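Local coordinates for protein MNMC2 (Aquifex aeolicus, PDB 3VYW) that methylates the aminomethyl group of the modified wobble uridine of tRNA, with S-adenosylmethionine as methyl donor, working without the oxidase domain to which such enzymes are usually fused, at residues A[2-7]-A[33-38]; A[9-14]-A[295-300]; A[111-116]-A[145-150]. One frame throughout, in Å; residues are numbered along the deposited sequence.

Interaction 1: A[2-7]-A[33-38]; sequences KREEYL and EFLRFA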
# COMPACT_ATOMS: atom_id res chain seq x y z
N LYS A 2 -8.17 -0.12 -27.26
CA LYS A 2 -8.97 0.72 -26.41
C LYS A 2 -9.29 0.03 -25.12
O LYS A 2 -9.68 -1.10 -25.10
CB LYS A 2 -10.24 1.14 -27.10
CG LYS A 2 -10.89 2.35 -26.49
CD LYS A 2 -12.36 2.34 -26.77
CE LYS A 2 -12.77 3.64 -27.43
NZ LYS A 2 -13.21 4.62 -26.41
N ARG A 3 -9.15 0.77 -24.03
CA ARG A 3 -9.24 0.25 -22.71
C ARG A 3 -10.61 -0.32 -22.52
O ARG A 3 -10.75 -1.40 -22.07
CB ARG A 3 -9.00 1.38 -21.72
CG ARG A 3 -9.28 1.04 -20.29
CD ARG A 3 -9.03 2.20 -19.37
NE ARG A 3 -9.46 1.93 -18.02
CZ ARG A 3 -10.66 2.15 -17.58
NH1 ARG A 3 -11.54 2.66 -18.38
NH2 ARG A 3 -10.98 1.88 -16.35
N GLU A 4 -11.62 0.40 -22.94
CA GLU A 4 -12.98 0.01 -22.72
C GLU A 4 -13.25 -1.30 -23.39
O GLU A 4 -13.87 -2.16 -22.85
CB GLU A 4 -13.85 1.04 -23.42
CG GLU A 4 -15.24 1.25 -22.90
CD GLU A 4 -15.86 2.54 -23.43
OE1 GLU A 4 -15.93 3.54 -22.68
OE2 GLU A 4 -16.25 2.56 -24.61
N GLU A 5 -12.80 -1.41 -24.61
CA GLU A 5 -12.95 -2.61 -25.39
C GLU A 5 -12.20 -3.75 -24.78
O GLU A 5 -12.70 -4.81 -24.70
CB GLU A 5 -12.40 -2.34 -26.77
CG GLU A 5 -13.15 -2.96 -27.92
CD GLU A 5 -12.25 -3.20 -29.11
OE1 GLU A 5 -11.20 -2.52 -29.22
OE2 GLU A 5 -12.57 -4.08 -29.94
N TYR A 6 -10.98 -3.54 -24.38
CA TYR A 6 -10.24 -4.61 -23.79
C TYR A 6 -10.86 -5.09 -22.50
O TYR A 6 -10.91 -6.26 -22.26
CB TYR A 6 -8.83 -4.14 -23.52
CG TYR A 6 -7.97 -5.10 -22.77
CD1 TYR A 6 -7.10 -5.89 -23.42
CD2 TYR A 6 -8.02 -5.20 -21.41
CE1 TYR A 6 -6.31 -6.77 -22.76
CE2 TYR A 6 -7.24 -6.08 -20.74
CZ TYR A 6 -6.37 -6.85 -21.44
OH TYR A 6 -5.57 -7.74 -20.82
N LEU A 7 -11.27 -4.17 -21.67
CA LEU A 7 -11.81 -4.48 -20.37
C LEU A 7 -13.10 -5.24 -20.39
O LEU A 7 -13.34 -6.08 -19.57
CB LEU A 7 -11.96 -3.22 -19.54
CG LEU A 7 -10.70 -2.58 -19.03
CD1 LEU A 7 -11.05 -1.38 -18.24
CD2 LEU A 7 -9.89 -3.54 -18.22
N GLU A 33 -19.23 -0.38 -13.42
CA GLU A 33 -18.26 -0.19 -12.37
C GLU A 33 -16.86 -0.69 -12.71
O GLU A 33 -15.90 -0.08 -12.36
CB GLU A 33 -18.76 -0.75 -11.05
CG GLU A 33 -20.09 -0.21 -10.62
CD GLU A 33 -20.18 1.30 -10.67
OE1 GLU A 33 -19.24 1.99 -10.32
OE2 GLU A 33 -21.22 1.80 -11.07
N PHE A 34 -16.74 -1.79 -13.40
CA PHE A 34 -15.45 -2.30 -13.77
C PHE A 34 -14.75 -1.31 -14.66
O PHE A 34 -13.61 -1.06 -14.51
CB PHE A 34 -15.61 -3.65 -14.46
CG PHE A 34 -14.34 -4.36 -14.75
CD1 PHE A 34 -13.39 -4.51 -13.79
CD2 PHE A 34 -14.12 -4.91 -15.98
CE1 PHE A 34 -12.23 -5.19 -14.05
CE2 PHE A 34 -12.98 -5.60 -16.25
CZ PHE A 34 -12.02 -5.73 -15.29
N LEU A 35 -15.47 -0.75 -15.59
CA LEU A 35 -14.91 0.24 -16.46
C LEU A 35 -14.49 1.48 -15.72
O LEU A 35 -13.47 2.03 -15.97
CB LEU A 35 -15.93 0.63 -17.49
CG LEU A 35 -16.26 -0.42 -18.51
CD1 LEU A 35 -17.18 0.12 -19.55
CD2 LEU A 35 -15.00 -0.94 -19.14
N ARG A 36 -15.31 1.94 -14.81
CA ARG A 36 -14.93 3.04 -13.97
C ARG A 36 -13.78 2.83 -12.96
O ARG A 36 -13.01 3.71 -12.76
CB ARG A 36 -16.16 3.71 -13.39
CG ARG A 36 -16.22 3.77 -11.91
CD ARG A 36 -17.12 4.84 -11.43
NE ARG A 36 -18.49 4.49 -11.60
CZ ARG A 36 -19.42 5.36 -11.90
NH1 ARG A 36 -19.12 6.62 -12.05
NH2 ARG A 36 -20.63 4.96 -12.06
N PHE A 37 -13.69 1.68 -12.32
CA PHE A 37 -12.69 1.47 -11.29
C PHE A 37 -11.37 0.85 -11.69
O PHE A 37 -10.46 0.92 -10.96
CB PHE A 37 -13.25 0.62 -10.18
CG PHE A 37 -14.32 1.28 -9.42
CD1 PHE A 37 -15.37 0.57 -8.98
CD2 PHE A 37 -14.28 2.59 -9.18
CE1 PHE A 37 -16.38 1.17 -8.30
CE2 PHE A 37 -15.28 3.21 -8.50
CZ PHE A 37 -16.33 2.50 -8.05
N ALA A 38 -11.31 0.21 -12.83
CA ALA A 38 -10.11 -0.47 -13.25
C ALA A 38 -9.03 0.44 -13.72
O ALA A 38 -9.27 1.55 -14.03
CB ALA A 38 -10.41 -1.52 -14.29
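Arg-3 reaches the C-terminal end of helix 24-37 with its guanidinium and binds carbonyl oxygens there. NH2 is shared between two of them: it donates to Leu-35 O at 2.5 Å, with that oxygen at the guanidinium edge and in its plane, and to Ala-38 O at 2.9 Å, approaching from above the carbonyl plane of Ala-38. NH1 adds a weak bond to Leu-35 O, and NE turns to Tyr-39 O. The chain spans the gap because it is extended from CG to NE, with CG anti to the backbone N (chi1 171°). The two helices form an N-terminal helical hairpin, their short segments running at 129° to each other and 10.2 Å apart, and Arg-3 binds carbonyls where the second helix ends, Ala-38 having already left helical geometry. Leu-7 CD1 sits over the centre of the guanidinium face and also meets Ala-38 CB at 4.0 Å. Leu-7 and Leu-35 slide past each other in opposite directions, Leu-7 CB lying 3.8 Å from Leu-35 CD2, while the Leu-35 and Glu-4 side chains cross at about a right angle, leucine CD1 against glutamate CG. The edge of the Phe-34 ring points CE2 at Leu-7 O, 3.4 Å away.

Interaction 2: A[9-14]-A[295-300]; sequences NYLESY and ILIDYL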
# COMPACT_ATOMS: atom_id res chain seq x y z
N ASN A 9 -14.11 -7.18 -22.82
CA ASN A 9 -13.79 -8.49 -23.29
C ASN A 9 -13.28 -9.31 -22.16
O ASN A 9 -13.59 -10.45 -22.05
CB ASN A 9 -12.72 -8.41 -24.36
CG ASN A 9 -13.27 -8.08 -25.70
OD1 ASN A 9 -14.46 -8.03 -25.91
ND2 ASN A 9 -12.39 -7.83 -26.63
N TYR A 10 -12.45 -8.71 -21.35
CA TYR A 10 -11.83 -9.39 -20.26
C TYR A 10 -12.87 -9.84 -19.30
O TYR A 10 -12.82 -10.92 -18.81
CB TYR A 10 -10.88 -8.43 -19.59
CG TYR A 10 -10.05 -9.04 -18.53
CD1 TYR A 10 -8.74 -9.31 -18.74
CD2 TYR A 10 -10.56 -9.32 -17.31
CE1 TYR A 10 -7.98 -9.85 -17.78
CE2 TYR A 10 -9.81 -9.88 -16.35
CZ TYR A 10 -8.51 -10.14 -16.60
OH TYR A 10 -7.73 -10.68 -15.66
N LEU A 11 -13.81 -8.97 -19.01
CA LEU A 11 -14.87 -9.31 -18.12
C LEU A 11 -15.74 -10.38 -18.65
O LEU A 11 -16.10 -11.28 -17.95
CB LEU A 11 -15.73 -8.10 -17.88
CG LEU A 11 -17.00 -8.44 -17.16
CD1 LEU A 11 -16.69 -8.76 -15.73
CD2 LEU A 11 -17.99 -7.34 -17.25
N GLU A 12 -16.12 -10.28 -19.90
CA GLU A 12 -16.97 -11.26 -20.48
C GLU A 12 -16.24 -12.55 -20.47
O GLU A 12 -16.76 -13.58 -20.19
CB GLU A 12 -17.30 -10.89 -21.90
CG GLU A 12 -18.51 -10.01 -22.05
CD GLU A 12 -18.66 -9.46 -23.43
OE1 GLU A 12 -19.76 -9.08 -23.79
OE2 GLU A 12 -17.66 -9.41 -24.15
N SER A 13 -14.98 -12.49 -20.78
CA SER A 13 -14.22 -13.68 -20.82
C SER A 13 -14.12 -14.34 -19.47
O SER A 13 -14.23 -15.53 -19.37
CB SER A 13 -12.87 -13.36 -21.39
OG SER A 13 -11.91 -14.24 -20.93
N TYR A 14 -13.88 -13.57 -18.43
CA TYR A 14 -13.75 -14.10 -17.08
C TYR A 14 -15.02 -14.68 -16.55
O TYR A 14 -15.00 -15.64 -15.85
CB TYR A 14 -13.22 -13.04 -16.14
CG TYR A 14 -13.10 -13.46 -14.70
CD1 TYR A 14 -12.15 -14.34 -14.29
CD2 TYR A 14 -13.93 -12.92 -13.74
CE1 TYR A 14 -12.04 -14.70 -12.98
CE2 TYR A 14 -13.80 -13.28 -12.44
CZ TYR A 14 -12.85 -14.17 -12.08
OH TYR A 14 -12.72 -14.52 -10.79
N ILE A 295 -9.40 -10.04 -9.31
CA ILE A 295 -9.63 -9.79 -7.92
C ILE A 295 -10.61 -8.69 -7.79
O ILE A 295 -11.46 -8.72 -6.96
CB ILE A 295 -8.33 -9.41 -7.23
CG1 ILE A 295 -7.46 -10.64 -7.10
CG2 ILE A 295 -8.61 -8.83 -5.88
CD1 ILE A 295 -6.03 -10.38 -6.76
N LEU A 296 -10.47 -7.70 -8.63
CA LEU A 296 -11.42 -6.65 -8.71
C LEU A 296 -12.78 -7.11 -9.16
O LEU A 296 -13.75 -6.70 -8.62
CB LEU A 296 -10.90 -5.55 -9.63
CG LEU A 296 -11.78 -4.33 -9.92
CD1 LEU A 296 -12.14 -3.59 -8.67
CD2 LEU A 296 -11.13 -3.38 -10.86
N ILE A 297 -12.85 -7.95 -10.16
CA ILE A 297 -14.12 -8.43 -10.64
C ILE A 297 -14.85 -9.22 -9.58
O ILE A 297 -16.00 -9.04 -9.37
CB ILE A 297 -13.96 -9.27 -11.90
CG1 ILE A 297 -13.54 -8.42 -13.08
CG2 ILE A 297 -15.25 -9.96 -12.24
CD1 ILE A 297 -12.99 -9.19 -14.24
N ASP A 298 -14.14 -10.05 -8.87
CA ASP A 298 -14.73 -10.84 -7.84
C ASP A 298 -15.32 -9.98 -6.78
O ASP A 298 -16.29 -10.33 -6.21
CB ASP A 298 -13.66 -11.64 -7.19
CG ASP A 298 -13.29 -12.81 -7.94
OD1 ASP A 298 -13.94 -13.07 -8.93
OD2 ASP A 298 -12.34 -13.45 -7.53
N TYR A 299 -14.66 -8.88 -6.49
CA TYR A 299 -15.13 -7.95 -5.50
C TYR A 299 -16.43 -7.28 -5.87
O TYR A 299 -17.33 -7.17 -5.07
CB TYR A 299 -14.02 -6.94 -5.24
CG TYR A 299 -14.36 -5.78 -4.37
CD1 TYR A 299 -14.30 -5.88 -3.03
CD2 TYR A 299 -14.70 -4.57 -4.91
CE1 TYR A 299 -14.59 -4.81 -2.23
CE2 TYR A 299 -15.00 -3.50 -4.13
CZ TYR A 299 -14.94 -3.62 -2.78
OH TYR A 299 -15.21 -2.55 -2.01
N LEU A 300 -16.52 -6.84 -7.10
CA LEU A 300 -17.70 -6.20 -7.59
C LEU A 300 -18.88 -7.13 -7.57
O LEU A 300 -19.97 -6.73 -7.30
CB LEU A 300 -17.46 -5.63 -8.97
CG LEU A 300 -16.54 -4.45 -8.94
CD1 LEU A 300 -16.13 -4.03 -10.32
CD2 LEU A 300 -17.16 -3.30 -8.20
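Helix packing between the two ends of the chain brings Ile-297 of the C-terminal helix 292-303 against Tyr-10, Leu-11 and Tyr-14 of the N-terminal helix 3-18. The short segments cross at -70° with their axes 11.3 Å apart, a spacing bridged by side chains alone. Ile-297 enters between the three residues and splits its branches among them. CG2 lies against Tyr-14, 3.6 Å from CD2, and also meets Leu-11 CD1 at 4.0 Å. CD1, at the end of the other branch, comes to the edge of the Tyr-10 ring, in its plane and 3.9 Å from CE2. With CG2 anti to the backbone N and CG1 anti to the carbonyl carbon (chi1 -70°), both branches can reach helix 3-18. Tyr-14 slides past Ile-297 in the opposite direction, its hydroxyl passing beyond the isoleucine to Asp-298. Helix 24-37 completes the apolar cluster: Phe-27 and Leu-31 touch Leu-11, and Phe-34 touches Ile-297. Just before helix 292-303, Glu-291 makes a weak hydrogen bond with Tyr-10 OH and Lys-290 a long, weak ion pair with Asp-298 OD2. Tyr-14 OH donates to Asp-298 OD1 at 2.7 Å, on its syn side and somewhat out of the carboxylate plane, which is turned 43° from that of the ring.

Interaction 3: A[111-116]-A[145-150]; sequences LAVALK and EPYREI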
# COMPACT_ATOMS: atom_id res chain seq x y z
N LEU A 111 10.97 5.58 2.93
CA LEU A 111 12.13 5.06 3.58
C LEU A 111 13.15 6.12 3.88
O LEU A 111 13.72 6.13 4.91
CB LEU A 111 12.73 3.96 2.75
CG LEU A 111 11.90 2.71 2.70
CD1 LEU A 111 12.54 1.62 1.89
CD2 LEU A 111 11.56 2.20 4.07
N ALA A 112 13.40 6.98 2.93
CA ALA A 112 14.30 8.07 3.10
C ALA A 112 13.84 9.06 4.14
O ALA A 112 14.60 9.51 4.93
CB ALA A 112 14.52 8.76 1.79
N VAL A 113 12.58 9.41 4.12
CA VAL A 113 12.05 10.31 5.09
C VAL A 113 12.13 9.72 6.48
O VAL A 113 12.46 10.40 7.39
CB VAL A 113 10.64 10.75 4.73
CG1 VAL A 113 9.97 11.43 5.88
CG2 VAL A 113 10.71 11.67 3.55
N ALA A 114 11.84 8.46 6.62
CA ALA A 114 11.95 7.83 7.89
C ALA A 114 13.36 7.81 8.41
O ALA A 114 13.59 8.11 9.55
CB ALA A 114 11.43 6.42 7.79
N LEU A 115 14.31 7.45 7.59
CA LEU A 115 15.68 7.34 8.01
C LEU A 115 16.25 8.66 8.44
O LEU A 115 17.03 8.71 9.31
CB LEU A 115 16.54 6.71 6.94
CG LEU A 115 16.38 5.26 6.62
CD1 LEU A 115 17.24 4.94 5.42
CD2 LEU A 115 16.75 4.37 7.76
N LYS A 116 15.87 9.74 7.81
CA LYS A 116 16.34 11.00 8.30
C LYS A 116 15.88 11.31 9.71
O LYS A 116 16.64 11.73 10.52
CB LYS A 116 15.90 12.10 7.37
CG LYS A 116 16.74 13.34 7.50
CD LYS A 116 15.92 14.59 7.33
CE LYS A 116 16.68 15.79 7.80
NZ LYS A 116 17.98 15.91 7.12
N GLU A 145 16.24 19.36 -0.66
CA GLU A 145 16.70 19.42 0.71
C GLU A 145 15.55 19.87 1.54
O GLU A 145 14.71 20.59 1.09
CB GLU A 145 17.89 20.36 0.89
CG GLU A 145 19.25 19.71 0.92
CD GLU A 145 19.28 18.25 1.37
OE1 GLU A 145 18.26 17.51 1.37
OE2 GLU A 145 20.40 17.83 1.73
N PRO A 146 15.48 19.30 2.73
CA PRO A 146 16.61 18.67 3.40
C PRO A 146 16.74 17.15 3.41
O PRO A 146 17.45 16.60 4.20
CB PRO A 146 16.38 19.10 4.82
CG PRO A 146 14.93 19.08 4.93
CD PRO A 146 14.46 19.70 3.68
N TYR A 147 16.05 16.49 2.52
CA TYR A 147 16.04 15.07 2.34
C TYR A 147 16.86 14.53 1.20
O TYR A 147 16.84 13.37 0.97
CB TYR A 147 14.62 14.59 2.18
CG TYR A 147 13.77 14.91 3.34
CD1 TYR A 147 13.06 16.08 3.38
CD2 TYR A 147 13.67 14.06 4.39
CE1 TYR A 147 12.27 16.39 4.46
CE2 TYR A 147 12.89 14.37 5.47
CZ TYR A 147 12.20 15.54 5.49
OH TYR A 147 11.44 15.84 6.54
N ARG A 148 17.55 15.38 0.47
CA ARG A 148 18.34 14.92 -0.65
C ARG A 148 19.51 14.03 -0.36
O ARG A 148 19.79 13.16 -1.10
CB ARG A 148 18.86 16.06 -1.45
CG ARG A 148 20.18 15.71 -2.04
CD ARG A 148 20.71 16.78 -2.95
NE ARG A 148 19.64 17.20 -3.81
CZ ARG A 148 19.36 18.46 -4.09
NH1 ARG A 148 20.09 19.44 -3.58
NH2 ARG A 148 18.34 18.74 -4.88
N GLU A 149 20.23 14.32 0.70
CA GLU A 149 21.40 13.54 1.07
C GLU A 149 21.06 12.14 1.45
O GLU A 149 21.74 11.20 1.10
CB GLU A 149 22.03 14.17 2.27
CG GLU A 149 23.45 14.56 2.07
CD GLU A 149 23.58 15.83 1.28
OE1 GLU A 149 23.77 16.89 1.89
OE2 GLU A 149 23.51 15.76 0.05
N ILE A 150 20.04 12.04 2.26
CA ILE A 150 19.50 10.81 2.75
C ILE A 150 18.88 9.97 1.66
O ILE A 150 18.96 8.79 1.68
CB ILE A 150 18.51 11.08 3.86
CG1 ILE A 150 18.28 9.85 4.68
CG2 ILE A 150 17.20 11.56 3.31
CD1 ILE A 150 19.54 9.11 4.99
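Lys-116 stretches from helix 109-121 across the ring of Tyr-147 to the backbone of Pro-146. Its CD carries the apolar part of the contact, 3.6 Å from Tyr-147 CE2, the lysine chain and the tyrosine side chain crossing at about a right angle. Beyond this point the chain bends at chi4 (56°), and NZ donates to Pro-146 O at 3.0 Å; the nitrogen is tilted 30° from the carbonyl plane. NZ also has a long, weak ion pair with Glu-120. Cutting Lys-116 back to an alanine would probably leave Pro-146 O without this donor and strip the aliphatic cover from one side of the Tyr-147 ring. Pro-146 follows a cis peptide bond in the turn that leads into helix 148-157. The contact thus joins the start of that helix to helix 109-121, which follows the first central strand, 97-103, of the Rossmann-like methyltransferase sheet; Tyr-109 and Asn-110, at the head of helix 109-121, bind S-adenosylmethionine. Ile-150 packs against the preceding turn of this helix. Its CG2 lies 3.7 Å from Ala-112 O and 4.2 Å from Ala-112 CB, while CG1 meets Leu-115 CB, also at 4.2 Å. Val-113 CG2 comes obliquely to the Tyr-147 ring from the side opposite Lys-116, 3.9 Å from CD2, so the ring is held between the two. Tyr-147 OH is hydrogen-bonded to His-117 NE2, one residue beyond Lys-116.

How the interactions relate
Interactions 1 and 2 belong to one helical cluster: both use helix 3-18, their centres are about 10 Å apart, and their segments alternate along the chain. Phe-34 joins them, with CE1 3.6 Å from Ile-297 CG1. Interaction 3 lies across the chain's centre, its own centre about 38 Å from that of interaction 1 and about 41 Å from that of interaction 2. It falls between the two segments of interaction 2 in sequence. Its Val-113 side chain is about 8 Å from the bound S-adenosylmethionine, against about 14 Å for that of Tyr-10 in interaction 2; Ala-38 of interaction 1 is about 11 Å from the cofactor-binding Asn-200 and Glu-202, side chain to side chain.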